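Local coordinates for Dye-decolorizing peroxidase tfu_3078 (Thermobifida fusca, PDB 5FW4), which is a secreted heme b peroxidase that oxidises anthraquinone dyes readily and azo dyes and common phenolic peroxidase substrates more modestly, at residues 98-103 / 152-157. Sequence-based numbering, arbitrary orientation.
Sequences DTARDS and SAIDAE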
# COMPACT_ATOMS: atom_id res chain seq x y z
N ASP A 98 17.32 33.16 6.75
CA ASP A 98 18.07 32.82 7.94
C ASP A 98 17.42 31.71 8.78
O ASP A 98 18.07 30.72 9.10
CB ASP A 98 18.29 34.09 8.74
CG ASP A 98 18.92 35.18 7.89
OD1 ASP A 98 20.12 35.05 7.57
OD2 ASP A 98 18.19 36.11 7.49
N THR A 99 16.15 31.85 9.12
CA THR A 99 15.42 30.75 9.77
C THR A 99 15.23 29.56 8.81
O THR A 99 15.19 28.43 9.25
CB THR A 99 14.03 31.18 10.27
OG1 THR A 99 13.33 31.88 9.23
CG2 THR A 99 14.15 32.06 11.52
N ALA A 100 15.11 29.83 7.51
CA ALA A 100 14.98 28.77 6.51
C ALA A 100 16.24 27.90 6.60
O ALA A 100 16.15 26.68 6.79
CB ALA A 100 14.83 29.35 5.11
N ARG A 101 17.40 28.54 6.51
CA ARG A 101 18.67 27.84 6.52
C ARG A 101 18.94 27.09 7.85
O ARG A 101 19.50 26.00 7.85
CB ARG A 101 19.81 28.82 6.17
CG ARG A 101 21.15 28.16 5.91
CD ARG A 101 22.26 29.15 5.60
NE ARG A 101 22.13 29.78 4.28
CZ ARG A 101 22.72 29.36 3.15
NH1 ARG A 101 23.52 28.29 3.12
NH2 ARG A 101 22.52 30.04 2.03
N ASP A 102 18.53 27.67 8.99
CA ASP A 102 18.63 26.98 10.28
C ASP A 102 17.77 25.71 10.31
O ASP A 102 18.22 24.67 10.77
CB ASP A 102 18.21 27.88 11.45
CG ASP A 102 19.21 28.96 11.76
OD1 ASP A 102 20.40 28.87 11.34
OD2 ASP A 102 18.81 29.92 12.46
N SER A 103 16.52 25.82 9.86
CA SER A 103 15.61 24.67 9.83
C SER A 103 16.10 23.58 8.85
O SER A 103 15.97 22.39 9.11
CB SER A 103 14.17 25.10 9.46
OG SER A 103 13.49 25.75 10.53
N SER A 152 16.16 28.39 -3.16
CA SER A 152 15.44 29.64 -3.13
C SER A 152 15.17 30.07 -1.68
O SER A 152 15.52 31.16 -1.30
CB SER A 152 14.13 29.53 -3.91
OG SER A 152 14.41 29.10 -5.23
N ALA A 153 14.57 29.21 -0.89
CA ALA A 153 14.25 29.56 0.50
C ALA A 153 15.43 30.07 1.28
O ALA A 153 15.29 31.00 2.05
CB ALA A 153 13.63 28.37 1.22
N ILE A 154 16.59 29.44 1.12
CA ILE A 154 17.75 29.81 1.93
C ILE A 154 18.63 30.88 1.24
O ILE A 154 19.71 31.22 1.74
CB ILE A 154 18.54 28.55 2.39
CG1 ILE A 154 19.24 27.83 1.22
CG2 ILE A 154 17.61 27.61 3.14
CD1 ILE A 154 20.32 26.89 1.67
N ASP A 155 18.14 31.42 0.13
CA ASP A 155 18.79 32.50 -0.60
C ASP A 155 20.15 32.02 -1.10
O ASP A 155 21.15 32.69 -0.92
CB ASP A 155 18.90 33.77 0.28
CG ASP A 155 19.51 34.96 -0.45
OD1 ASP A 155 19.39 35.05 -1.69
OD2 ASP A 155 20.11 35.82 0.24
N ALA A 156 20.16 30.85 -1.73
CA ALA A 156 21.41 30.24 -2.16
C ALA A 156 21.35 29.83 -3.63
O ALA A 156 21.84 28.77 -4.00
CB ALA A 156 21.72 29.02 -1.29
N GLU A 157 20.73 30.67 -4.46
CA GLU A 157 20.59 30.37 -5.89
C GLU A 157 21.95 30.29 -6.60
O GLU A 157 22.10 29.53 -7.57
CB GLU A 157 19.69 31.40 -6.58
CG GLU A 157 18.20 31.22 -6.32
CD GLU A 157 17.63 29.98 -6.98
OE1 GLU A 157 18.41 29.14 -7.50
OE2 GLU A 157 16.39 29.82 -6.98
O HOH W 1 20.56 31.77 4.90
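R101 reaches the end of the neighbouring helix through an extended first half of its side chain, CG being anti to the backbone N (chi1 -170°), and a bend at chi3 (-71°) then turns the guanidinium so that the R101 and I154 side chains cross at about a right angle. I154 answers with its two branches: CG2, anti to its own carbonyl carbon, presses on the backbone of the other helix, 3.5 Å from R101 CA, while CG1 carries CD1 over one face of the guanidinium, 3.7 Å from CZ. The pair is a worked example of how an arginine can serve a helix C-terminus, its flat group resting on a methyl with one N-H, of NH2, turning to a carbonyl at the helix end. Here that carbonyl is I154 O, to which R101 NH2 donates a bent, weak hydrogen bond of 3.1 Å. A water in the guanidinium plane accepts from R101 NE at 2.6 Å and gives a weak bond to the same oxygen, so a direct and a water-mediated link converge on it, while NH1 bonds I428 O. The turn itself is a Schellman motif with D155, at positive phi, as its C' residue; A156, the residue after D155, brings its CB to 3.6 Å from R101 NH2. With an alanine here instead of R101, I154 O and I428 O would probably each lose a donor, and I154 CD1 the flat group lying against it. Deeper in, A100 CB packs 3.8 Å from I154 CG2 and, more loosely, against A153 CB. All this joins the start of helix 97-120 to the end of helix 148-153 in the N-terminal part of the DyP fold, away from the heme; L89 of strand 81-89 lies against A100 and A153, and I428 belongs to the C-terminal helix 425-428.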